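Local coordinates for biotin transporter BioY (Lactococcus lactis subsp. cremoris, PDB 4DVE), which binds biotin within the membrane and probably serves as the substrate-specific S component of an energy-coupling factor ABC transporter, at residues A[107-112]-A[141-146]. Sequence-based numbering, arbitrary orientation.
Sequences LFTPFL and IFVDFV
A first torsion of 171° swings the F142 ring across to helix 100-119, while L112, its CG anti to the carbonyl carbon and its second torsion extended so that CD1 lies trans to CA, brings that methyl over one face of the ring. The resulting CH-pi contact puts L112 CD1 4.1 Å from the centroid of the F142 ring and only 15° off its normal, the two side chains crossing at about a right angle. One turn earlier on helix 100-119, F108 touches the ring with its root: F108 CB lies 4.0 Å from F142 CE2, and its own phenyl ring turns off elsewhere. The T109 hydroxyl comes at the F142 ring from its edge. T109 OG1 also packs closely against a valine methyl, 3.2 Å from V143 CG2. This buried oxygen is within hydrogen-bonding distance of the carbonyls of A105, the stronger partner, and F138, between which its single proton must be shared or choose. With an alanine at F142, the F108 root and the L112 methyl would probably face a gap toward helix 128-155, and the CH-pi contact would be lost. The site exemplifies transmembrane helices meeting through an aromatic ring and an aliphatic methyl, beside the biotin pocket to which D144 belongs. Helices 100-119 and 128-155 run nearly antiparallel, their local axes 10.3 Å apart at 157°, while L107, P110 and F111 pack on helix 52-80.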
loop_
_atom_site.group_PDB
_atom_site.type_symbol
_atom_site.label_atom_id
_atom_site.label_comp_id
_atom_site.label_asym_id
_atom_site.label_seq_id
_atom_site.Cartn_x
_atom_site.Cartn_y
_atom_site.Cartn_z
ATOM N N LEU A 107 -3.038 5.717 2.144
ATOM C CA LEU A 107 -2.909 6.931 1.373
ATOM C C LEU A 107 -1.515 7.561 1.440
ATOM O O LEU A 107 -1.072 8.129 0.461
ATOM C CB LEU A 107 -3.953 7.965 1.791
ATOM C CG LEU A 107 -3.962 9.254 0.950
ATOM C CD1 LEU A 107 -4.233 8.956 -0.542
ATOM C CD2 LEU A 107 -4.980 10.224 1.528
ATOM N N PHE A 108 -0.811 7.438 2.569
ATOM C CA PHE A 108 0.503 8.059 2.737
ATOM C C PHE A 108 1.675 7.160 2.384
ATOM O O PHE A 108 2.774 7.644 2.160
ATOM C CB PHE A 108 0.662 8.521 4.192
ATOM C CG PHE A 108 -0.292 9.583 4.556
ATOM C CD1 PHE A 108 0.000 10.917 4.279
ATOM C CD2 PHE A 108 -1.522 9.264 5.113
ATOM C CE1 PHE A 108 -0.914 11.911 4.588
ATOM C CE2 PHE A 108 -2.440 10.251 5.424
ATOM C CZ PHE A 108 -2.142 11.577 5.159
ATOM N N THR A 109 1.439 5.857 2.363
ATOM C CA THR A 109 2.479 4.859 2.119
ATOM C C THR A 109 3.241 5.075 0.803
ATOM O O THR A 109 4.470 5.067 0.829
ATOM C CB THR A 109 1.873 3.439 2.198
ATOM O OG1 THR A 109 1.450 3.221 3.550
ATOM C CG2 THR A 109 2.841 2.330 1.758
ATOM N N PRO A 110 2.534 5.280 -0.325
ATOM C CA PRO A 110 3.301 5.441 -1.585
ATOM C C PRO A 110 4.098 6.711 -1.618
ATOM O O PRO A 110 5.157 6.726 -2.202
ATOM C CB PRO A 110 2.231 5.435 -2.694
ATOM C CG PRO A 110 0.935 5.426 -2.003
ATOM C CD PRO A 110 1.088 5.133 -0.567
ATOM N N PHE A 111 3.621 7.757 -0.941
ATOM C CA PHE A 111 4.383 8.986 -0.857
ATOM C C PHE A 111 5.678 8.765 -0.058
ATOM O O PHE A 111 6.766 9.127 -0.478
ATOM C CB PHE A 111 3.561 10.113 -0.203
ATOM C CG PHE A 111 4.387 11.314 0.057
ATOM C CD1 PHE A 111 4.918 11.556 1.315
ATOM C CD2 PHE A 111 4.756 12.145 -1.000
ATOM C CE1 PHE A 111 5.747 12.651 1.535
ATOM C CE2 PHE A 111 5.583 13.242 -0.790
ATOM C CZ PHE A 111 6.085 13.484 0.478
ATOM N N LEU A 112 5.546 8.151 1.107
ATOM C CA LEU A 112 6.699 7.869 1.932
ATOM C C LEU A 112 7.688 6.965 1.244
ATOM O O LEU A 112 8.877 7.260 1.234
ATOM C CB LEU A 112 6.267 7.277 3.273
ATOM C CG LEU A 112 5.495 8.277 4.133
ATOM C CD1 LEU A 112 4.769 7.574 5.309
ATOM C CD2 LEU A 112 6.432 9.368 4.650
ATOM N N ILE A 141 5.339 -1.388 8.941
ATOM C CA ILE A 141 5.372 -0.884 10.312
ATOM C C ILE A 141 4.471 0.352 10.534
ATOM O O ILE A 141 3.638 0.359 11.465
ATOM C CB ILE A 141 6.807 -0.590 10.821
ATOM C CG1 ILE A 141 7.721 -1.833 10.676
ATOM C CG2 ILE A 141 6.723 -0.124 12.269
ATOM C CD1 ILE A 141 7.227 -3.115 11.370
ATOM N N PHE A 142 4.639 1.370 9.680
ATOM C CA PHE A 142 3.795 2.584 9.689
ATOM C C PHE A 142 2.308 2.218 9.570
ATOM O O PHE A 142 1.501 2.597 10.413
ATOM C CB PHE A 142 4.189 3.523 8.532
ATOM C CG PHE A 142 3.243 4.677 8.321
ATOM C CD1 PHE A 142 3.150 5.706 9.276
ATOM C CD2 PHE A 142 2.452 4.744 7.195
ATOM C CE1 PHE A 142 2.294 6.778 9.073
ATOM C CE2 PHE A 142 1.586 5.800 6.994
ATOM C CZ PHE A 142 1.504 6.821 7.925
ATOM N N VAL A 143 1.957 1.454 8.544
ATOM C CA VAL A 143 0.573 1.020 8.331
ATOM C C VAL A 143 -0.043 0.258 9.522
ATOM O O VAL A 143 -1.139 0.631 10.004
ATOM C CB VAL A 143 0.440 0.220 7.020
ATOM C CG1 VAL A 143 -0.931 -0.471 6.894
ATOM C CG2 VAL A 143 0.754 1.142 5.818
ATOM N N ASP A 144 0.673 -0.751 10.026
ATOM C CA ASP A 144 0.165 -1.616 11.080
ATOM C C ASP A 144 0.086 -0.873 12.435
ATOM O O ASP A 144 -0.851 -1.068 13.195
ATOM C CB ASP A 144 0.956 -2.943 11.175
ATOM C CG ASP A 144 0.855 -3.809 9.886
ATOM O OD1 ASP A 144 0.184 -3.391 8.915
ATOM O OD2 ASP A 144 1.511 -4.893 9.807
ATOM N N PHE A 145 1.009 0.038 12.677
ATOM C CA PHE A 145 0.973 0.897 13.854
ATOM C C PHE A 145 -0.209 1.866 13.862
ATOM O O PHE A 145 -0.973 1.915 14.842
ATOM C CB PHE A 145 2.292 1.657 13.968
ATOM C CG PHE A 145 2.413 2.423 15.205
ATOM C CD1 PHE A 145 2.582 1.758 16.420
ATOM C CD2 PHE A 145 2.290 3.793 15.195
ATOM C CE1 PHE A 145 2.676 2.462 17.610
ATOM C CE2 PHE A 145 2.396 4.507 16.381
ATOM C CZ PHE A 145 2.579 3.844 17.590
ATOM N N VAL A 146 -0.392 2.626 12.782
ATOM C CA VAL A 146 -1.577 3.497 12.693
ATOM C C VAL A 146 -2.887 2.680 12.783
ATOM O O VAL A 146 -3.840 3.086 13.456
ATOM C CB VAL A 146 -1.581 4.394 11.417
ATOM C CG1 VAL A 146 -2.847 5.255 11.343
ATOM C CG2 VAL A 146 -0.328 5.302 11.396
#